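Local coordinates for periplasmic cell division protein (SufI) (Aquifex aeolicus, PDB 6SYY) that probably oxidises its substrates with the help of bound copper ions, as a multicopper oxidase of a hyperthermophilic bacterium, at residues Y91-F103 and D146-Y158. Residues are numbered along the deposited sequence; the frame is centred on the assembly and turned at random.
Sequences YNPVIFLRKGQTF and DFTIIDRSGTYFY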
ATOM      1  N   TYR A  91      10.184 -15.167  -5.941  1.00 29.50           N
ATOM      2  CA  TYR A  91      10.057 -13.830  -6.505  1.00 33.12           C
ATOM      3  C   TYR A  91       8.892 -13.102  -5.843  1.00 33.02           C
ATOM      4  O   TYR A  91       7.767 -13.615  -5.823  1.00 36.85           O
ATOM      5  CB  TYR A  91       9.861 -13.888  -8.021  1.00 38.61           C
ATOM      6  CG  TYR A  91      11.099 -14.291  -8.803  1.00 31.98           C
ATOM      7  CD1 TYR A  91      12.352 -14.337  -8.201  1.00 28.31           C
ATOM      8  CD2 TYR A  91      11.011 -14.612 -10.152  1.00 37.03           C
ATOM      9  CE1 TYR A  91      13.480 -14.702  -8.923  1.00 26.87           C
ATOM     10  CE2 TYR A  91      12.129 -14.976 -10.878  1.00 30.63           C
ATOM     11  CZ  TYR A  91      13.360 -15.020 -10.263  1.00 30.70           C
ATOM     12  OH  TYR A  91      14.469 -15.387 -10.997  1.00 35.02           O
ATOM     13  N   ASN A  92       9.168 -11.910  -5.307  1.00 28.72           N
ATOM     14  CA  ASN A  92       8.198 -11.052  -4.632  1.00 29.22           C
ATOM     15  C   ASN A  92       7.243 -11.834  -3.740  1.00 49.71           C
ATOM     16  O   ASN A  92       6.018 -11.686  -3.869  1.00 33.07           O
ATOM     17  CB  ASN A  92       7.387 -10.255  -5.653  1.00 22.95           C
ATOM     18  CG  ASN A  92       8.246  -9.334  -6.480  1.00 29.40           C
ATOM     19  OD1 ASN A  92       9.297  -8.875  -6.033  1.00 25.10           O
ATOM     20  ND2 ASN A  92       7.804  -9.053  -7.698  1.00 37.98           N
ATOM     21  N   PRO A  93       7.741 -12.660  -2.824  1.00 23.43           N
ATOM     22  CA  PRO A  93       6.833 -13.442  -1.985  1.00 28.68           C
ATOM     23  C   PRO A  93       6.094 -12.555  -0.996  1.00 27.53           C
ATOM     24  O   PRO A  93       6.472 -11.413  -0.730  1.00 32.27           O
ATOM     25  CB  PRO A  93       7.770 -14.410  -1.263  1.00 31.18           C
ATOM     26  CG  PRO A  93       9.047 -13.646  -1.157  1.00 27.90           C
ATOM     27  CD  PRO A  93       9.148 -12.827  -2.412  1.00 22.14           C
ATOM     28  N   VAL A  94       5.015 -13.097  -0.450  1.00 26.33           N
ATOM     29  CA  VAL A  94       4.364 -12.466   0.689  1.00 23.45           C
ATOM     30  C   VAL A  94       5.221 -12.748   1.915  1.00 34.77           C
ATOM     31  O   VAL A  94       5.429 -13.907   2.289  1.00 30.24           O
ATOM     32  CB  VAL A  94       2.930 -12.976   0.875  1.00 21.38           C
ATOM     33  CG1 VAL A  94       2.361 -12.468   2.185  1.00 21.73           C
ATOM     34  CG2 VAL A  94       2.063 -12.518  -0.283  1.00 23.71           C
ATOM     35  N   ILE A  95       5.754 -11.698   2.513  1.00 26.61           N
ATOM     36  CA  ILE A  95       6.596 -11.831   3.693  1.00 25.93           C
ATOM     37  C   ILE A  95       5.700 -11.877   4.918  1.00 26.08           C
ATOM     38  O   ILE A  95       4.844 -11.006   5.106  1.00 25.76           O
ATOM     39  CB  ILE A  95       7.599 -10.671   3.790  1.00 31.77           C
ATOM     40  CG1 ILE A  95       8.584 -10.716   2.620  1.00 25.93           C
ATOM     41  CG2 ILE A  95       8.327 -10.718   5.124  1.00 25.30           C
ATOM     42  CD1 ILE A  95       9.572  -9.559   2.606  1.00 23.49           C
ATOM     43  N   PHE A  96       5.891 -12.888   5.755  1.00 25.17           N
ATOM     44  CA  PHE A  96       5.148 -13.002   6.998  1.00 24.51           C
ATOM     45  C   PHE A  96       6.029 -12.585   8.166  1.00 42.06           C
ATOM     46  O   PHE A  96       7.207 -12.947   8.232  1.00 29.25           O
ATOM     47  CB  PHE A  96       4.629 -14.429   7.203  1.00 28.70           C
ATOM     48  CG  PHE A  96       3.298 -14.685   6.549  1.00 33.97           C
ATOM     49  CD1 PHE A  96       3.222 -15.022   5.207  1.00 28.50           C
ATOM     50  CD2 PHE A  96       2.123 -14.589   7.279  1.00 22.35           C
ATOM     51  CE1 PHE A  96       1.999 -15.255   4.600  1.00 35.03           C
ATOM     52  CE2 PHE A  96       0.898 -14.822   6.679  1.00 27.07           C
ATOM     53  CZ  PHE A  96       0.834 -15.151   5.337  1.00 22.32           C
ATOM     54  N   LEU A  97       5.450 -11.805   9.078  1.00 33.56           N
ATOM     55  CA  LEU A  97       6.124 -11.365  10.288  1.00 23.62           C
ATOM     56  C   LEU A  97       5.208 -11.581  11.480  1.00 27.92           C
ATOM     57  O   LEU A  97       3.980 -11.553  11.355  1.00 28.21           O
ATOM     58  CB  LEU A  97       6.516  -9.885  10.219  1.00 24.84           C
ATOM     59  CG  LEU A  97       7.580  -9.476   9.208  1.00 28.04           C
ATOM     60  CD1 LEU A  97       7.681  -7.964   9.157  1.00 34.05           C
ATOM     61  CD2 LEU A  97       8.915 -10.086   9.588  1.00 33.20           C
ATOM     62  N   ARG A  98       5.815 -11.794  12.639  1.00 25.64           N
ATOM     63  CA  ARG A  98       5.090 -11.858  13.898  1.00 25.37           C
ATOM     64  C   ARG A  98       5.413 -10.607  14.700  1.00 47.80           C
ATOM     65  O   ARG A  98       6.579 -10.206  14.784  1.00 39.48           O
ATOM     66  CB  ARG A  98       5.462 -13.111  14.688  1.00 24.64           C
ATOM     67  CG  ARG A  98       4.635 -13.297  15.934  1.00 26.75           C
ATOM     68  CD  ARG A  98       3.250 -13.768  15.567  1.00 49.41           C
ATOM     69  NE  ARG A  98       2.327 -13.688  16.691  1.00 43.76           N
ATOM     70  CZ  ARG A  98       1.107 -14.211  16.679  1.00 43.46           C
ATOM     71  NH1 ARG A  98       0.675 -14.856  15.602  1.00 36.40           N
ATOM     72  NH2 ARG A  98       0.321 -14.095  17.741  1.00 79.89           N
ATOM     73  N   LYS A  99       4.387  -9.981  15.271  1.00 30.18           N
ATOM     74  CA  LYS A  99       4.616  -8.766  16.039  1.00 44.38           C
ATOM     75  C   LYS A  99       5.505  -9.071  17.234  1.00 30.36           C
ATOM     76  O   LYS A  99       5.268 -10.032  17.971  1.00 39.53           O
ATOM     77  CB  LYS A  99       3.294  -8.158  16.505  1.00 31.97           C
ATOM     78  CG  LYS A  99       3.457  -6.831  17.221  1.00 23.30           C
ATOM     79  CD  LYS A  99       2.125  -6.318  17.725  1.00 33.61           C
ATOM     80  CE  LYS A  99       2.293  -5.003  18.465  1.00 29.85           C
ATOM     81  NZ  LYS A  99       1.001  -4.516  19.018  1.00 53.64           N
ATOM     82  N   GLY A 100       6.537  -8.254  17.413  1.00 27.06           N
ATOM     83  CA  GLY A 100       7.486  -8.436  18.484  1.00 25.07           C
ATOM     84  C   GLY A 100       8.785  -9.089  18.068  1.00 35.99           C
ATOM     85  O   GLY A 100       9.740  -9.076  18.854  1.00 54.35           O
ATOM     86  N   GLN A 101       8.854  -9.645  16.863  1.00 29.63           N
ATOM     87  CA  GLN A 101      10.074 -10.292  16.406  1.00 37.45           C
ATOM     88  C   GLN A 101      11.104  -9.261  15.945  1.00 42.18           C
ATOM     89  O   GLN A 101      10.792  -8.095  15.678  1.00 24.35           O
ATOM     90  CB  GLN A 101       9.774 -11.260  15.262  1.00 24.60           C
ATOM     91  CG  GLN A 101       9.657 -10.588  13.908  1.00 23.42           C
ATOM     92  CD  GLN A 101       9.604 -11.576  12.770  1.00 36.22           C
ATOM     93  OE1 GLN A 101       8.551 -12.141  12.473  1.00 24.81           O
ATOM     94  NE2 GLN A 101      10.743 -11.796  12.123  1.00 32.23           N
ATOM     95  N   THR A 102      12.352  -9.711  15.852  1.00 26.07           N
ATOM     96  CA  THR A 102      13.419  -8.900  15.285  1.00 28.11           C
ATOM     97  C   THR A 102      13.457  -9.103  13.776  1.00 30.21           C
ATOM     98  O   THR A 102      13.256 -10.214  13.279  1.00 25.17           O
ATOM     99  CB  THR A 102      14.771  -9.254  15.909  1.00 30.42           C
ATOM    100  OG1 THR A 102      14.745  -8.948  17.309  1.00 29.51           O
ATOM    101  CG2 THR A 102      15.893  -8.463  15.251  1.00 25.43           C
ATOM    102  N   PHE A 103      13.692  -8.009  13.056  1.00 23.02           N
ATOM    103  CA  PHE A 103      13.692  -7.964  11.597  1.00 34.80           C
ATOM    104  C   PHE A 103      15.106  -7.607  11.144  1.00 34.84           C
ATOM    105  O   PHE A 103      15.541  -6.462  11.310  1.00 36.70           O
ATOM    106  CB  PHE A 103      12.657  -6.944  11.116  1.00 24.03           C
ATOM    107  CG  PHE A 103      12.503  -6.863   9.620  1.00 26.62           C
ATOM    108  CD1 PHE A 103      13.110  -5.845   8.902  1.00 46.00           C
ATOM    109  CD2 PHE A 103      11.725  -7.781   8.939  1.00 29.48           C
ATOM    110  CE1 PHE A 103      12.959  -5.752   7.530  1.00 26.92           C
ATOM    111  CE2 PHE A 103      11.575  -7.698   7.564  1.00 31.77           C
ATOM    112  CZ  PHE A 103      12.192  -6.682   6.859  1.00 24.37           C
ATOM    113  N   ASP A 146      19.090  -4.001  12.786  1.00 26.86           N
ATOM    114  CA  ASP A 146      18.015  -4.741  13.434  1.00 25.73           C
ATOM    115  C   ASP A 146      17.008  -3.788  14.062  1.00 25.96           C
ATOM    116  O   ASP A 146      17.371  -2.733  14.589  1.00 36.52           O
ATOM    117  CB  ASP A 146      18.580  -5.668  14.515  1.00 24.85           C
ATOM    118  CG  ASP A 146      19.304  -6.872  13.944  1.00 25.10           C
ATOM    119  OD1 ASP A 146      19.377  -6.994  12.703  1.00 78.59           O
ATOM    120  OD2 ASP A 146      19.796  -7.702  14.745  1.00 31.96           O
ATOM    121  N   PHE A 147      15.732  -4.158  13.995  1.00 30.86           N
ATOM    122  CA  PHE A 147      14.719  -3.465  14.773  1.00 29.35           C
ATOM    123  C   PHE A 147      13.580  -4.430  15.064  1.00 31.94           C
ATOM    124  O   PHE A 147      13.472  -5.499  14.459  1.00 24.78           O
ATOM    125  CB  PHE A 147      14.216  -2.196  14.067  1.00 38.65           C
ATOM    126  CG  PHE A 147      13.487  -2.455  12.779  1.00 40.00           C
ATOM    127  CD1 PHE A 147      14.186  -2.698  11.608  1.00 38.28           C
ATOM    128  CD2 PHE A 147      12.101  -2.428  12.736  1.00 33.02           C
ATOM    129  CE1 PHE A 147      13.518  -2.924  10.419  1.00 32.43           C
ATOM    130  CE2 PHE A 147      11.422  -2.656  11.551  1.00 22.61           C
ATOM    131  CZ  PHE A 147      12.133  -2.907  10.389  1.00 29.95           C
ATOM    132  N   THR A 148      12.742  -4.043  16.021  1.00 26.08           N
ATOM    133  CA  THR A 148      11.616  -4.859  16.447  1.00 32.28           C
ATOM    134  C   THR A 148      10.356  -4.450  15.692  1.00 22.82           C
ATOM    135  O   THR A 148      10.059  -3.258  15.562  1.00 24.36           O
ATOM    136  CB  THR A 148      11.396  -4.713  17.954  1.00 38.74           C
ATOM    137  OG1 THR A 148      12.600  -5.053  18.651  1.00 30.74           O
ATOM    138  CG2 THR A 148      10.271  -5.622  18.425  1.00 51.63           C
ATOM    139  N   ILE A 149       9.620  -5.440  15.196  1.00 24.49           N
ATOM    140  CA  ILE A 149       8.320  -5.194  14.578  1.00 31.07           C
ATOM    141  C   ILE A 149       7.335  -4.821  15.684  1.00 30.97           C
ATOM    142  O   ILE A 149       7.020  -5.647  16.544  1.00 27.91           O
ATOM    143  CB  ILE A 149       7.832  -6.414  13.792  1.00 25.89           C
ATOM    144  CG1 ILE A 149       8.852  -6.793  12.713  1.00 25.35           C
ATOM    145  CG2 ILE A 149       6.461  -6.139  13.192  1.00 31.84           C
ATOM    146  CD1 ILE A 149       9.237  -5.640  11.813  1.00 22.46           C
ATOM    147  N   ILE A 150       6.847  -3.579  15.666  1.00 32.80           N
ATOM    148  CA  ILE A 150       5.945  -3.079  16.695  1.00 28.02           C
ATOM    149  C   ILE A 150       4.592  -2.673  16.126  1.00 29.08           C
ATOM    150  O   ILE A 150       3.782  -2.077  16.834  1.00 39.97           O
ATOM    151  CB  ILE A 150       6.578  -1.907  17.473  1.00 24.98           C
ATOM    152  CG1 ILE A 150       6.852  -0.731  16.535  1.00 25.30           C
ATOM    153  CG2 ILE A 150       7.860  -2.358  18.155  1.00 23.58           C
ATOM    154  CD1 ILE A 150       7.479   0.466  17.218  1.00 24.72           C
ATOM    155  N   ASP A 151       4.327  -2.995  14.867  1.00 22.20           N
ATOM    156  CA  ASP A 151       3.071  -2.645  14.226  1.00 26.54           C
ATOM    157  C   ASP A 151       1.999  -3.700  14.492  1.00 35.17           C
ATOM    158  O   ASP A 151       2.289  -4.857  14.807  1.00 32.78           O
ATOM    159  CB  ASP A 151       3.283  -2.472  12.724  1.00 28.65           C
ATOM    160  CG  ASP A 151       3.946  -1.154  12.385  1.00 55.15           C
ATOM    161  OD1 ASP A 151       3.270  -0.107  12.495  1.00 42.44           O
ATOM    162  OD2 ASP A 151       5.148  -1.161  12.041  1.00 40.82           O
ATOM    163  N   ARG A 152       0.744  -3.277  14.366  1.00 31.68           N
ATOM    164  CA  ARG A 152      -0.384  -4.181  14.527  1.00 30.37           C
ATOM    165  C   ARG A 152      -0.496  -5.105  13.324  1.00 42.00           C
ATOM    166  O   ARG A 152      -0.067  -4.769  12.216  1.00 27.62           O
ATOM    167  CB  ARG A 152      -1.680  -3.390  14.684  1.00 23.52           C
ATOM    168  CG  ARG A 152      -1.561  -2.231  15.643  1.00 29.22           C
ATOM    169  CD  ARG A 152      -2.781  -1.336  15.594  1.00 22.31           C
ATOM    170  NE  ARG A 152      -3.977  -1.993  16.108  1.00 22.36           N
ATOM    171  CZ  ARG A 152      -5.101  -2.146  15.416  1.00 39.27           C
ATOM    172  NH1 ARG A 152      -5.192  -1.690  14.175  1.00 21.53           N
ATOM    173  NH2 ARG A 152      -6.141  -2.746  15.969  1.00 24.04           N
ATOM    174  N   SER A 153      -1.084  -6.277  13.552  1.00 35.28           N
ATOM    175  CA  SER A 153      -1.283  -7.231  12.470  1.00 29.47           C
ATOM    176  C   SER A 153      -2.068  -6.583  11.341  1.00 33.12           C
ATOM    177  O   SER A 153      -2.949  -5.753  11.576  1.00 26.79           O
ATOM    178  CB  SER A 153      -2.026  -8.467  12.971  1.00 35.93           C
ATOM    179  OG  SER A 153      -3.336  -8.134  13.403  1.00 24.65           O
ATOM    180  N   GLY A 154      -1.737  -6.955  10.115  1.00 27.18           N
ATOM    181  CA  GLY A 154      -2.402  -6.387   8.964  1.00 30.06           C
ATOM    182  C   GLY A 154      -1.575  -6.598   7.712  1.00 41.39           C
ATOM    183  O   GLY A 154      -0.631  -7.386   7.692  1.00 24.37           O
ATOM    184  N   THR A 155      -1.955  -5.862   6.671  1.00 29.00           N
ATOM    185  CA  THR A 155      -1.347  -5.979   5.354  1.00 24.61           C
ATOM    186  C   THR A 155      -0.425  -4.790   5.107  1.00 34.53           C
ATOM    187  O   THR A 155      -0.878  -3.641   5.071  1.00 21.82           O
ATOM    188  CB  THR A 155      -2.416  -6.050   4.266  1.00 29.40           C
ATOM    189  OG1 THR A 155      -3.284  -7.161   4.524  1.00 30.01           O
ATOM    190  CG2 THR A 155      -1.768  -6.212   2.901  1.00 19.20           C
ATOM    191  N   TYR A 156       0.856  -5.072   4.926  1.00 27.32           N
ATOM    192  CA  TYR A 156       1.857  -4.050   4.677  1.00 25.31           C
ATOM    193  C   TYR A 156       2.470  -4.295   3.298  1.00 25.58           C
ATOM    194  O   TYR A 156       2.021  -5.155   2.542  1.00 21.74           O
ATOM    195  CB  TYR A 156       2.877  -4.027   5.822  1.00 21.81           C
ATOM    196  CG  TYR A 156       2.227  -3.670   7.151  1.00 29.36           C
ATOM    197  CD1 TYR A 156       2.260  -2.370   7.638  1.00 28.22           C
ATOM    198  CD2 TYR A 156       1.548  -4.631   7.899  1.00 33.75           C
ATOM    199  CE1 TYR A 156       1.654  -2.037   8.842  1.00 31.79           C
ATOM    200  CE2 TYR A 156       0.937  -4.309   9.103  1.00 27.48           C
ATOM    201  CZ  TYR A 156       0.994  -3.010   9.569  1.00 28.37           C
ATOM    202  OH  TYR A 156       0.393  -2.685  10.766  1.00 30.15           O
ATOM    203  N   PHE A 157       3.501  -3.527   2.973  1.00 25.08           N
ATOM    204  CA  PHE A 157       3.844  -3.257   1.582  1.00 26.14           C
ATOM    205  C   PHE A 157       5.333  -2.943   1.526  1.00 28.33           C
ATOM    206  O   PHE A 157       5.796  -2.045   2.230  1.00 32.31           O
ATOM    207  CB  PHE A 157       2.987  -2.075   1.087  1.00 19.17           C
ATOM    208  CG  PHE A 157       3.116  -1.753  -0.383  1.00 35.48           C
ATOM    209  CD1 PHE A 157       3.661  -2.653  -1.283  1.00 47.07           C
ATOM    210  CD2 PHE A 157       2.673  -0.522  -0.857  1.00 36.17           C
ATOM    211  CE1 PHE A 157       3.765  -2.330  -2.633  1.00 30.76           C
ATOM    212  CE2 PHE A 157       2.775  -0.191  -2.199  1.00 28.33           C
ATOM    213  CZ  PHE A 157       3.322  -1.097  -3.090  1.00 32.48           C
ATOM    214  N   TYR A 158       6.094  -3.689   0.728  1.00 29.49           N
ATOM    215  CA  TYR A 158       7.501  -3.367   0.521  1.00 29.07           C
ATOM    216  C   TYR A 158       7.744  -3.077  -0.951  1.00 24.67           C
ATOM    217  O   TYR A 158       7.259  -3.802  -1.826  1.00 36.47           O
ATOM    218  CB  TYR A 158       8.439  -4.470   1.033  1.00 23.79           C
ATOM    219  CG  TYR A 158       8.400  -5.819   0.347  1.00 18.87           C
ATOM    220  CD1 TYR A 158       9.324  -6.145  -0.634  1.00 22.73           C
ATOM    221  CD2 TYR A 158       7.491  -6.794   0.732  1.00 32.58           C
ATOM    222  CE1 TYR A 158       9.324  -7.398  -1.236  1.00 21.40           C
ATOM    223  CE2 TYR A 158       7.479  -8.044   0.137  1.00 32.57           C
ATOM    224  CZ  TYR A 158       8.398  -8.339  -0.849  1.00 26.52           C
ATOM    225  OH  TYR A 158       8.395  -9.577  -1.452  1.00 30.04           O
TER
HETATM  226  O   HOH W   1      15.342  -5.945  17.466  1.00 55.88           O
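Backbone bonds pin Gly100, Gln101 and Phe103 to the 147-149 run: Gly100 N reaches Ile149 O at 2.8 Å, Ile149 N returns to Gln101 O, and Phe103 N meets Phe147 O. Between them Thr102 and Thr148 form an antiparallel, non-hydrogen-bonded pair whose hydroxyls share a water, 3.1 Å from each OG1. The type II turn from Arg98 to Gln101 is braced by its own side chain: Gln101 OE1 takes the N-H of Arg98 at 2.8 Å, almost straight at 174°.

Both segments cross from one sheet to the other of a cupredoxin-like beta-sandwich, the building block of multicopper oxidases; strands 94-98 and 154-160 lie in one sheet, with strand 176-181 between them, and 102-110 and 147-148 in the other.

Apolar side chains meet between the two sheets. Ile149 CD1 touches both Leu97 CD1, at 3.9 Å, and Phe103 CB, which itself sits over one face of the Phe147 ring. The two phenylalanine side chains run side by side and point the same way, but their rings meet obliquely, planes at 58°. At the far end Ile95 CD1 rests over a face of the Tyr158 ring, 4.0 Å from its centroid. CG of Tyr158 stands between the backbone N and the carbonyl carbon (chi1 65°), which carries the ring across to Pro93, and its OH donates to a lone pair of Pro93 O at 2.8 Å. Next in sequence comes His159, a copper ligand.

The exposed, extended Lys99 chain runs past the carbonyls of Ile150 and Asp151, with its CD 3.3 Å from Asp151 O.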